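Side-chain contacts in ATP-dependent DNA helicase PIF1 (Candida albicans, PDB 7OTJ), which probably couples ATP hydrolysis to 5'-3' unwinding of DNA, including G-quadruplexes, and so helps keep the nuclear and mitochondrial genomes stable: residues Lys89-Lys92 / Lys93-Thr96; Leu269-Pro272 / Gln273-Val277. All coordinates share one frame; numbering follows the deposited sequence.

Contact 1 of 2, residues Lys89-Lys92 / Lys93-Thr96; sequences KRNK and KAFT
With chi1 of -172°, Asn91 sets CG anti to the backbone N and turns OD1 onto the first NH groups of the next helix, while Phe95 (chi1 177°) brings its ring against the aliphatic chains of Lys89 and Lys92. Asn91 is the N-cap of helix 92-100 and also the first residue to leave helical geometry after helix 81-90, at the centre of an inverse gamma turn. Asn91 OD1 accepts from Ala94 N at 3.2 Å, a donor standing above the carbonyl plane, and receives a weaker bond from Lys93 N. Asparagine suits a cap because its short amide can replace a preceding turn's carbonyl. The small methyl of Ala94 sits against the side-chain amide, with Ala94 CB 3.5 Å from Asn91 ND2. Two lysine chains meet the Phe95 ring obliquely: Lys89 CG is 4.1 Å from Phe95 CD1, and Lys92 CD, alongside the ring, is 4.0 Å from Phe95 CD2. Lysine fits here because its methylenes pack on the ring. Leu127 of helix 114-128 also touches this ring. The first helical turn is tied by Phe95 N to Asn91 O at 2.7 Å, and Lys92 O takes two donors from Thr96, its N and, at 2.8 Å, its OG1.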
loop_
_atom_site.group_PDB
_atom_site.type_symbol
_atom_site.label_atom_id
_atom_site.label_comp_id
_atom_site.label_asym_id
_atom_site.label_seq_id
_atom_site.Cartn_x
_atom_site.Cartn_y
_atom_site.Cartn_z
ATOM N N LYS A 89 11.308 -12.316 -19.613
ATOM C CA LYS A 89 12.516 -13.077 -19.908
ATOM C C LYS A 89 13.704 -12.169 -20.206
ATOM O O LYS A 89 14.856 -12.580 -20.020
ATOM C CB LYS A 89 12.270 -14.028 -21.082
ATOM C CG LYS A 89 11.473 -15.268 -20.707
ATOM C CD LYS A 89 11.328 -16.227 -21.875
ATOM C CE LYS A 89 10.539 -17.465 -21.478
ATOM N NZ LYS A 89 10.403 -18.436 -22.603
ATOM N N ARG A 90 13.450 -10.940 -20.667
ATOM C CA ARG A 90 14.537 -9.984 -20.865
ATOM C C ARG A 90 15.069 -9.453 -19.539
ATOM O O ARG A 90 16.262 -9.145 -19.430
ATOM C CB ARG A 90 14.082 -8.832 -21.762
ATOM C CG ARG A 90 13.818 -9.217 -23.218
ATOM C CD ARG A 90 13.615 -7.975 -24.082
ATOM N NE ARG A 90 12.523 -7.131 -23.606
ATOM C CZ ARG A 90 11.286 -7.161 -24.083
ATOM N NH1 ARG A 90 10.941 -7.990 -25.057
ATOM N NH2 ARG A 90 10.376 -6.332 -23.582
ATOM N N ASN A 91 14.196 -9.289 -18.547
ATOM C CA ASN A 91 14.588 -8.903 -17.191
ATOM C C ASN A 91 15.116 -10.152 -16.495
ATOM O O ASN A 91 14.373 -10.890 -15.842
ATOM C CB ASN A 91 13.400 -8.303 -16.446
ATOM C CG ASN A 91 13.781 -7.706 -15.098
ATOM O OD1 ASN A 91 14.885 -7.919 -14.595
ATOM N ND2 ASN A 91 12.856 -6.960 -14.505
ATOM N N LYS A 92 16.420 -10.398 -16.639
ATOM C CA LYS A 92 17.002 -11.602 -16.059
ATOM C C LYS A 92 16.945 -11.601 -14.538
ATOM O O LYS A 92 17.022 -12.671 -13.925
ATOM C CB LYS A 92 18.437 -11.783 -16.546
ATOM C CG LYS A 92 18.509 -12.382 -17.943
ATOM C CD LYS A 92 17.681 -13.663 -18.022
ATOM C CE LYS A 92 17.868 -14.392 -19.351
ATOM N NZ LYS A 92 19.242 -14.944 -19.525
ATOM N N LYS A 93 16.772 -10.436 -13.915
ATOM C CA LYS A 93 16.567 -10.415 -12.473
ATOM C C LYS A 93 15.177 -10.931 -12.116
ATOM O O LYS A 93 15.029 -11.750 -11.200
ATOM C CB LYS A 93 16.780 -8.996 -11.942
ATOM C CG LYS A 93 16.215 -8.745 -10.551
ATOM C CD LYS A 93 16.285 -7.264 -10.183
ATOM C CE LYS A 93 15.502 -6.393 -11.165
ATOM N NZ LYS A 93 14.062 -6.769 -11.260
ATOM N N ALA A 94 14.154 -10.503 -12.862
ATOM C CA ALA A 94 12.798 -10.978 -12.606
ATOM C C ALA A 94 12.598 -12.402 -13.102
ATOM O O ALA A 94 11.887 -13.188 -12.468
ATOM C CB ALA A 94 11.779 -10.049 -13.265
ATOM N N PHE A 95 13.226 -12.759 -14.224
ATOM C CA PHE A 95 13.096 -14.124 -14.712
ATOM C C PHE A 95 13.685 -15.115 -13.720
ATOM O O PHE A 95 13.093 -16.170 -13.461
ATOM C CB PHE A 95 13.764 -14.262 -16.078
ATOM C CG PHE A 95 13.732 -15.660 -16.624
ATOM C CD1 PHE A 95 12.526 -16.286 -16.894
ATOM C CD2 PHE A 95 14.908 -16.346 -16.871
ATOM C CE1 PHE A 95 12.494 -17.571 -17.399
ATOM C CE2 PHE A 95 14.884 -17.629 -17.378
ATOM C CZ PHE A 95 13.675 -18.243 -17.642
ATOM N N THR A 96 14.836 -14.783 -13.131
ATOM C CA THR A 96 15.410 -15.656 -12.113
ATOM C C THR A 96 14.490 -15.757 -10.903
ATOM O O THR A 96 14.262 -16.853 -10.374
ATOM C CB THR A 96 16.797 -15.147 -11.700
ATOM O OG1 THR A 96 17.685 -15.199 -12.826
ATOM C CG2 THR A 96 17.372 -15.994 -10.581
#

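Contact 2 of 2, residues Leu269-Pro272 / Gln273-Val277; sequences LPEP and QKTQV
Glu271 lays its carboxylate over the first turn of helix 273-279, against Thr275 and the end of Lys274. With chi1 at -64° CG lies beside the backbone N, and the bend at chi2 (-73°) carries the acid group back to the helix, although CB points away from it. Glu271 OE1 takes two bonds from one residue, from Thr275 OG1 at 2.8 Å and from Thr275 N at 3.1 Å; both donors come on the syn side, from opposite faces of the carboxylate plane. Threonine suits the place because its hydroxyl and its amide can grip the same oxygen. Glu271 OE2 lies 3.1 Å from Lys274 CE and forms a loose salt bridge, 3.6 Å, with Lys274 NZ.

Backbone bonds complete the start of the helix: Pro270 O accepts from Lys274 N at 3.0 Å, and Pro272 O from Gln276 N at 2.9 Å. The cis peptide before Pro272 turns the chain sharply into the helix, and proline, which has no amide hydrogen to offer, costs nothing at this first turn. Its ring lies alongside the Gln276 side chain. On the inner side, Leu269 CD1 meets Val277 CG2 at 4.3 Å, and both side chains rest on Val437 of strand 435-446, an apolar patch joining the turn to the antiparallel sheet.

An acid at the amino end of a helix is well placed to interact favourably with the helix dipole; here the hydroxyl, the amide and the nearby ammonium group would probably all stabilise the carboxylate in its charged form.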
loop_
_atom_site.group_PDB
_atom_site.type_symbol
_atom_site.label_atom_id
_atom_site.label_comp_id
_atom_site.label_asym_id
_atom_site.label_seq_id
_atom_site.Cartn_x
_atom_site.Cartn_y
_atom_site.Cartn_z
ATOM N N LEU A 269 13.803 9.169 -23.868
ATOM C CA LEU A 269 12.556 8.861 -24.546
ATOM C C LEU A 269 12.006 10.105 -25.241
ATOM O O LEU A 269 12.191 11.225 -24.763
ATOM C CB LEU A 269 11.517 8.337 -23.563
ATOM C CG LEU A 269 11.647 6.941 -22.967
ATOM C CD1 LEU A 269 10.393 6.673 -22.139
ATOM C CD2 LEU A 269 11.862 5.861 -24.042
ATOM N N PRO A 270 11.334 9.932 -26.375
ATOM C CA PRO A 270 10.689 11.070 -27.038
ATOM C C PRO A 270 9.446 11.517 -26.278
ATOM O O PRO A 270 8.983 10.868 -25.340
ATOM C CB PRO A 270 10.339 10.517 -28.421
ATOM C CG PRO A 270 10.150 9.052 -28.194
ATOM C CD PRO A 270 11.122 8.669 -27.105
ATOM N N GLU A 271 8.922 12.675 -26.679
ATOM C CA GLU A 271 7.645 13.113 -26.139
ATOM C C GLU A 271 6.501 12.576 -26.989
ATOM O O GLU A 271 6.674 12.295 -28.181
ATOM C CB GLU A 271 7.581 14.644 -26.088
ATOM C CG GLU A 271 8.584 15.314 -25.151
ATOM C CD GLU A 271 8.251 15.147 -23.673
ATOM O OE1 GLU A 271 7.241 14.493 -23.342
ATOM O OE2 GLU A 271 9.008 15.682 -22.835
ATOM N N PRO A 272 5.292 12.457 -26.421
ATOM C CA PRO A 272 4.881 12.727 -25.037
ATOM C C PRO A 272 5.244 11.593 -24.070
ATOM O O PRO A 272 4.960 11.697 -22.873
ATOM C CB PRO A 272 3.367 12.877 -25.158
ATOM C CG PRO A 272 3.012 11.932 -26.257
ATOM C CD PRO A 272 4.173 11.935 -27.227
ATOM N N GLN A 273 5.821 10.512 -24.607
ATOM C CA GLN A 273 6.117 9.330 -23.797
ATOM C C GLN A 273 6.895 9.676 -22.532
ATOM O O GLN A 273 6.643 9.101 -21.466
ATOM C CB GLN A 273 6.889 8.307 -24.632
ATOM C CG GLN A 273 6.015 7.470 -25.557
ATOM C CD GLN A 273 5.534 8.233 -26.774
ATOM O OE1 GLN A 273 6.221 9.123 -27.276
ATOM N NE2 GLN A 273 4.343 7.891 -27.254
ATOM N N LYS A 274 7.844 10.611 -22.630
ATOM C CA LYS A 274 8.654 10.974 -21.469
ATOM C C LYS A 274 7.824 11.701 -20.419
ATOM O O LYS A 274 7.968 11.446 -19.217
ATOM C CB LYS A 274 9.838 11.838 -21.900
ATOM C CG LYS A 274 10.909 11.985 -20.836
ATOM C CD LYS A 274 11.995 12.947 -21.284
ATOM C CE LYS A 274 11.451 14.356 -21.378
ATOM N NZ LYS A 274 12.460 15.298 -21.920
ATOM N N THR A 275 6.941 12.599 -20.852
ATOM C CA THR A 275 6.091 13.294 -19.896
ATOM C C THR A 275 5.092 12.335 -19.265
ATOM O O THR A 275 4.848 12.390 -18.055
ATOM C CB THR A 275 5.367 14.449 -20.586
ATOM O OG1 THR A 275 6.310 15.479 -20.907
ATOM C CG2 THR A 275 4.279 15.014 -19.693
ATOM N N GLN A 276 4.545 11.413 -20.058
ATOM C CA GLN A 276 3.542 10.501 -19.525
ATOM C C GLN A 276 4.157 9.495 -18.563
ATOM O O GLN A 276 3.471 9.014 -17.656
ATOM C CB GLN A 276 2.811 9.804 -20.670
ATOM C CG GLN A 276 2.029 10.770 -21.559
ATOM C CD GLN A 276 1.504 10.109 -22.819
ATOM O OE1 GLN A 276 2.033 9.088 -23.265
ATOM N NE2 GLN A 276 0.462 10.689 -23.402
ATOM N N VAL A 277 5.436 9.156 -18.745
ATOM C CA VAL A 277 6.123 8.308 -17.774
ATOM C C VAL A 277 6.367 9.069 -16.479
ATOM O O VAL A 277 6.137 8.549 -15.381
ATOM C CB VAL A 277 7.439 7.768 -18.356
ATOM C CG1 VAL A 277 8.341 7.272 -17.239
ATOM C CG2 VAL A 277 7.156 6.649 -19.307
#

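Overall arrangement
Contact 1 comes first along the chain, in the PIF1-like helicase part, where helix 81-90 gives way to helix 92-100 beside helix 114-128. Contact 2 follows much later, in the loop between strand 259-267 and helix 273-279, in the part matching the Pif1 2B domain family, where the helix packs on strand 435-446 of the antiparallel sheet. Their centres lie 25 Å apart and their nearest atoms about 12 Å, so the two do not touch. Both are surface sites, far from the nucleotide pocket. They are separate helix starts in two parts of the helicase, each with its nearest atom about 5 to 6 Å from the bound nucleic acid.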